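4-hydroxy-tetrahydrodipicolinate synthase (Thermotoga maritima, PDB 1O5K) condenses pyruvate with aspartate-beta-semialdehyde to give 4-hydroxy-tetrahydrodipicolinate, a step of lysine biosynthesis that proceeds through a Schiff-base intermediate. Local coordinates at residues Val47-Leu53 / Ile82-Gly87; Val260-Pro266 / Val286-Thr292. One frame throughout, in Å; residues are numbered along the deposited sequence.

Interaction 1. Residues Val47-Leu53 / Ile82-Gly87; sequences VNALIVL and IPVIVG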
loop_
_atom_site.group_PDB
_atom_site.type_symbol
_atom_site.label_atom_id
_atom_site.label_comp_id
_atom_site.label_asym_id
_atom_site.label_seq_id
_atom_site.Cartn_x
_atom_site.Cartn_y
_atom_site.Cartn_z
ATOM N N VAL A 47 16.249 -3.139 -32.867
ATOM C CA VAL A 47 16.190 -2.239 -31.730
ATOM C C VAL A 47 16.634 -0.833 -32.145
ATOM O O VAL A 47 17.514 -0.676 -32.982
ATOM C CB VAL A 47 17.022 -2.896 -30.578
ATOM C CG1 VAL A 47 17.478 -1.964 -29.541
ATOM C CG2 VAL A 47 16.184 -4.027 -29.977
ATOM N N ASN A 48 16.006 0.186 -31.559
ATOM C CA ASN A 48 16.172 1.540 -32.007
ATOM C C ASN A 48 17.086 2.417 -31.146
ATOM O O ASN A 48 17.388 3.512 -31.537
ATOM C CB ASN A 48 14.814 2.202 -32.205
ATOM C CG ASN A 48 14.244 1.872 -33.615
ATOM O OD1 ASN A 48 15.009 1.566 -34.521
ATOM N ND2 ASN A 48 12.964 1.901 -33.769
ATOM N N ALA A 49 17.536 1.891 -30.026
ATOM C CA ALA A 49 18.494 2.572 -29.097
ATOM C C ALA A 49 19.051 1.586 -28.121
ATOM O O ALA A 49 18.488 0.504 -27.914
ATOM C CB ALA A 49 17.812 3.681 -28.327
ATOM N N LEU A 50 20.226 1.922 -27.569
ATOM C CA LEU A 50 20.779 1.170 -26.446
ATOM C C LEU A 50 20.973 2.100 -25.263
ATOM O O LEU A 50 21.591 3.187 -25.397
ATOM C CB LEU A 50 22.103 0.489 -26.759
ATOM C CG LEU A 50 22.142 -0.568 -27.848
ATOM C CD1 LEU A 50 23.554 -0.929 -28.123
ATOM C CD2 LEU A 50 21.384 -1.799 -27.426
ATOM N N ILE A 51 20.471 1.646 -24.125
ATOM C CA ILE A 51 20.676 2.279 -22.844
ATOM C C ILE A 51 21.706 1.432 -22.099
ATOM O O ILE A 51 21.461 0.263 -21.754
ATOM C CB ILE A 51 19.381 2.442 -22.039
ATOM C CG1 ILE A 51 18.520 3.593 -22.628
ATOM C CG2 ILE A 51 19.709 2.743 -20.612
ATOM C CD1 ILE A 51 17.932 3.288 -23.987
ATOM N N VAL A 52 22.873 2.024 -21.896
ATOM C CA VAL A 52 24.006 1.348 -21.263
ATOM C C VAL A 52 24.150 1.894 -19.831
ATOM O O VAL A 52 23.996 3.104 -19.595
ATOM C CB VAL A 52 25.278 1.649 -22.088
ATOM C CG1 VAL A 52 26.514 1.108 -21.425
ATOM C CG2 VAL A 52 25.169 1.019 -23.504
ATOM N N LEU A 53 24.485 1.028 -18.873
ATOM C CA LEU A 53 24.683 1.434 -17.485
ATOM C C LEU A 53 23.438 2.027 -16.812
ATOM O O LEU A 53 23.531 2.945 -16.033
ATOM C CB LEU A 53 25.902 2.369 -17.342
ATOM C CG LEU A 53 27.192 1.639 -17.733
ATOM C CD1 LEU A 53 28.264 2.673 -18.060
ATOM C CD2 LEU A 53 27.678 0.677 -16.659
ATOM N N ILE A 82 22.307 3.544 -34.227
ATOM C CA ILE A 82 21.266 3.942 -33.269
ATOM C C ILE A 82 21.927 4.688 -32.150
ATOM O O ILE A 82 23.138 4.546 -31.961
ATOM C CB ILE A 82 20.564 2.707 -32.721
ATOM C CG1 ILE A 82 21.565 1.783 -32.037
ATOM C CG2 ILE A 82 19.890 1.936 -33.866
ATOM C CD1 ILE A 82 20.929 0.539 -31.415
ATOM N N PRO A 83 21.176 5.501 -31.402
ATOM C CA PRO A 83 21.796 6.242 -30.304
ATOM C C PRO A 83 22.189 5.378 -29.151
ATOM O O PRO A 83 21.511 4.325 -28.858
ATOM C CB PRO A 83 20.717 7.204 -29.859
ATOM C CG PRO A 83 19.519 6.680 -30.335
ATOM C CD PRO A 83 19.774 5.891 -31.587
ATOM N N VAL A 84 23.250 5.823 -28.463
ATOM C CA VAL A 84 23.733 5.170 -27.254
ATOM C C VAL A 84 23.517 6.166 -26.131
ATOM O O VAL A 84 24.069 7.265 -26.129
ATOM C CB VAL A 84 25.238 4.756 -27.383
ATOM C CG1 VAL A 84 25.842 4.232 -26.049
ATOM C CG2 VAL A 84 25.391 3.689 -28.475
ATOM N N ILE A 85 22.663 5.772 -25.221
ATOM C CA ILE A 85 22.217 6.565 -24.110
ATOM C C ILE A 85 22.813 5.937 -22.832
ATOM O O ILE A 85 22.621 4.764 -22.587
ATOM C CB ILE A 85 20.692 6.571 -24.063
ATOM C CG1 ILE A 85 20.121 7.184 -25.340
ATOM C CG2 ILE A 85 20.209 7.350 -22.826
ATOM C CD1 ILE A 85 18.639 7.144 -25.438
ATOM N N VAL A 86 23.520 6.738 -22.046
ATOM C CA VAL A 86 24.307 6.268 -20.914
ATOM C C VAL A 86 23.636 6.681 -19.604
ATOM O O VAL A 86 23.295 7.859 -19.416
ATOM C CB VAL A 86 25.695 6.845 -20.965
ATOM C CG1 VAL A 86 26.511 6.443 -19.728
ATOM C CG2 VAL A 86 26.377 6.434 -22.279
ATOM N N GLY A 87 23.386 5.715 -18.745
ATOM C CA GLY A 87 22.968 5.997 -17.388
ATOM C C GLY A 87 24.023 6.813 -16.635
ATOM O O GLY A 87 25.171 6.452 -16.628
#
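Ile-51 and Ile-85 lie side by side on neighbouring parallel strands, their side chains pointing the same way. From Ile-51, CB and CG2 both lie near Ile-85 O, CB at 4.0 Å. CG1 is anti to the carbonyl carbon (chi1 -75°), which sets it alongside CB and CG2 of Ile-85, and at the tip CD1 meets Ile-85 CD1 at 4.2 Å. With an alanine here, CG1, CG2 and CD1 are gone, which would probably leave a gap beside Ile-85 and Ile-218, a predicted pyruvate-binding residue. Strands 49-52 and 84-87 form, with helix 64-78, a beta-alpha-beta unit of the TIM barrel. On the other face of the sheet, where branched apolar residues suit the helix packing, Leu-50 and Val-52 pack against helices 32-44 and 64-78, Val-84 against 64-78. Ile-82 CD1, from the loop, approaches Leu-50 CG at 3.9 Å. Four backbone hydrogen bonds join the strands in the staggered pattern of parallel pairing: Leu-50 N to Pro-83 O at 3.0 Å, then Ile-85 N to Leu-50 O, Val-52 N to Ile-85 O and Gly-87 N to Val-52 O. Gly-87 suits its place because a CB there would run into Leu-53 O.

Interaction 2. Residues Val260-Pro266 / Val286-Thr292; sequences VETNPIP and VPASEKT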
loop_
_atom_site.group_PDB
_atom_site.type_symbol
_atom_site.label_atom_id
_atom_site.label_comp_id
_atom_site.label_asym_id
_atom_site.label_seq_id
_atom_site.Cartn_x
_atom_site.Cartn_y
_atom_site.Cartn_z
ATOM N N VAL A 260 10.784 -12.098 -11.385
ATOM C CA VAL A 260 10.478 -12.894 -10.189
ATOM C C VAL A 260 11.541 -12.694 -9.100
ATOM O O VAL A 260 11.281 -12.971 -7.942
ATOM C CB VAL A 260 10.241 -14.380 -10.502
ATOM C CG1 VAL A 260 9.004 -14.539 -11.366
ATOM C CG2 VAL A 260 11.439 -15.017 -11.218
ATOM N N GLU A 261 12.748 -12.294 -9.496
ATOM C CA GLU A 261 13.748 -11.779 -8.579
ATOM C C GLU A 261 14.155 -10.461 -9.157
ATOM O O GLU A 261 13.899 -10.198 -10.322
ATOM C CB GLU A 261 14.963 -12.694 -8.523
ATOM C CG GLU A 261 14.601 -14.051 -7.957
ATOM C CD GLU A 261 15.826 -14.897 -7.685
ATOM O OE1 GLU A 261 16.627 -14.526 -6.816
ATOM O OE2 GLU A 261 15.990 -15.916 -8.361
ATOM N N THR A 262 14.798 -9.631 -8.348
ATOM C CA THR A 262 15.182 -8.300 -8.806
ATOM C C THR A 262 15.972 -8.330 -10.114
ATOM O O THR A 262 16.982 -9.020 -10.226
ATOM C CB THR A 262 16.046 -7.662 -7.743
ATOM O OG1 THR A 262 15.285 -7.540 -6.537
ATOM C CG2 THR A 262 16.455 -6.239 -8.188
ATOM N N ASN A 263 15.557 -7.497 -11.075
ATOM C CA ASN A 263 16.265 -7.337 -12.337
ATOM C C ASN A 263 17.599 -6.654 -12.008
ATOM O O ASN A 263 17.591 -5.681 -11.237
ATOM C CB ASN A 263 15.417 -6.403 -13.223
ATOM C CG ASN A 263 16.130 -5.917 -14.423
ATOM O OD1 ASN A 263 16.281 -4.700 -14.604
ATOM N ND2 ASN A 263 16.496 -6.820 -15.310
ATOM N N PRO A 264 18.725 -7.050 -12.604
ATOM C CA PRO A 264 18.841 -8.055 -13.683
ATOM C C PRO A 264 19.200 -9.503 -13.313
ATOM O O PRO A 264 19.820 -10.197 -14.138
ATOM C CB PRO A 264 19.952 -7.480 -14.518
ATOM C CG PRO A 264 20.882 -6.858 -13.504
ATOM C CD PRO A 264 19.997 -6.336 -12.388
ATOM N N ILE A 265 18.838 -9.968 -12.121
ATOM C CA ILE A 265 19.123 -11.329 -11.770
ATOM C C ILE A 265 18.492 -12.317 -12.761
ATOM O O ILE A 265 19.229 -13.175 -13.321
ATOM C CB ILE A 265 18.784 -11.634 -10.306
ATOM C CG1 ILE A 265 19.772 -10.916 -9.400
ATOM C CG2 ILE A 265 18.830 -13.084 -10.036
ATOM C CD1 ILE A 265 19.325 -10.887 -7.971
ATOM N N PRO A 266 17.183 -12.247 -13.018
ATOM C CA PRO A 266 16.578 -13.187 -14.002
ATOM C C PRO A 266 17.067 -13.036 -15.432
ATOM O O PRO A 266 17.416 -14.043 -16.071
ATOM C CB PRO A 266 15.080 -12.853 -13.915
ATOM C CG PRO A 266 14.945 -12.300 -12.481
ATOM C CD PRO A 266 16.121 -11.382 -12.438
ATOM N N VAL A 286 23.316 -11.447 -6.641
ATOM C CA VAL A 286 23.776 -12.824 -6.696
ATOM C C VAL A 286 22.958 -13.532 -7.752
ATOM O O VAL A 286 21.910 -13.028 -8.144
ATOM C CB VAL A 286 23.632 -13.569 -5.376
ATOM C CG1 VAL A 286 24.466 -12.901 -4.224
ATOM C CG2 VAL A 286 22.141 -13.757 -5.008
ATOM N N PRO A 287 23.463 -14.634 -8.292
ATOM C CA PRO A 287 22.713 -15.403 -9.292
ATOM C C PRO A 287 21.325 -15.905 -8.873
ATOM O O PRO A 287 21.032 -16.187 -7.705
ATOM C CB PRO A 287 23.637 -16.590 -9.588
ATOM C CG PRO A 287 25.017 -16.037 -9.368
ATOM C CD PRO A 287 24.815 -15.176 -8.103
ATOM N N ALA A 288 20.509 -16.082 -9.900
ATOM C CA ALA A 288 19.143 -16.529 -9.783
ATOM C C ALA A 288 19.068 -17.835 -9.068
ATOM O O ALA A 288 19.988 -18.672 -9.162
ATOM C CB ALA A 288 18.495 -16.688 -11.179
ATOM N N SER A 289 17.987 -18.001 -8.305
ATOM C CA SER A 289 17.699 -19.294 -7.684
ATOM C C SER A 289 17.390 -20.331 -8.747
ATOM O O SER A 289 17.008 -19.981 -9.856
ATOM C CB SER A 289 16.472 -19.215 -6.804
ATOM O OG SER A 289 15.321 -19.069 -7.618
ATOM N N GLU A 290 17.516 -21.607 -8.386
ATOM C CA GLU A 290 17.173 -22.716 -9.310
ATOM C C GLU A 290 15.714 -22.700 -9.782
ATOM O O GLU A 290 15.419 -23.073 -10.914
ATOM C CB GLU A 290 17.423 -24.073 -8.638
ATOM C CG GLU A 290 18.895 -24.372 -8.403
ATOM N N LYS A 291 14.811 -22.320 -8.883
ATOM C CA LYS A 291 13.409 -22.114 -9.220
ATOM C C LYS A 291 13.219 -21.096 -10.348
ATOM O O LYS A 291 12.491 -21.382 -11.296
ATOM C CB LYS A 291 12.596 -21.698 -7.973
ATOM C CG LYS A 291 12.254 -22.905 -7.090
ATOM C CD LYS A 291 11.388 -22.520 -5.899
ATOM C CE LYS A 291 11.248 -23.685 -4.902
ATOM N NZ LYS A 291 10.634 -23.213 -3.605
ATOM N N THR A 292 13.892 -19.945 -10.267
ATOM C CA THR A 292 13.812 -18.916 -11.303
ATOM C C THR A 292 14.402 -19.454 -12.612
ATOM O O THR A 292 13.878 -19.229 -13.683
ATOM C CB THR A 292 14.597 -17.667 -10.861
ATOM O OG1 THR A 292 13.997 -17.068 -9.683
ATOM C CG2 THR A 292 14.605 -16.565 -11.951
HETATM O O HOH W 1 18.868 -15.781 -6.112
HETATM O O HOH W 2 21.154 -14.872 -12.454
#
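Ile-265 lays its CG2 branch over the backbone and methyl of Ala-288, CG2 to Ala-288 CB being 3.8 Å, and a short side chain there lets the two segments draw close. With CG2 anti to the backbone N, CG1 (chi1 -70°) is turned instead to Val-286 O, 3.3 Å away, a carbonyl oxygen buried without a polar partner. Beside this apolar patch, Glu-261 reaches across to the start of helix 290-302, where its OE2 is gripped by two donors. Ser-289 N, 2.9 Å from Glu-261 OE2, meets that oxygen's syn lone pair, whereas Thr-292 OG1, 2.7 Å from the same OE2, comes from the anti side, 15° out of the carboxylate plane. Ser-289 is also the N-cap, its OG accepting from Thr-292 N at 3.1 Å, and the carboxylate at this helix end is probably favoured by the helix dipole. The other oxygen, Glu-261 OE1, accepts a hydrogen bond from a water that also donates to Pro-287 O, while a second water links Ile-265 O to Ala-288 N. Val-260 CG2 touches Thr-292 CG2 at 3.6 Å. Thr-122 of the second subunit packs on Glu-261, Ile-265 and Val-286, so the contact borders a subunit interface, while within the chain it joins the N-terminal ends of helices 265-273 and 290-302, which follow the last barrel strand, 216-219.

Overall arrangement
Followed from the N terminus, the chain meets interaction 1 first: residues 47-53 pair with 82-87 once helix 64-78 has been traversed, closing a 28-residue connection within the barrel. The remaining strands and their helices come next. Only then does interaction 2 open, at 260-266, to close at 286-292 around a 19-residue excursion that includes most of helix 265-273. The two contacts therefore stand in series, neither nested nor crossed. Their centres are 24 Å apart and their nearest atoms about 10 Å, but Thr-56, just beyond 47-53, is hydrogen-bonded to Asn-263, giving a bridge between the barrel's strand ends and the C-terminal helices.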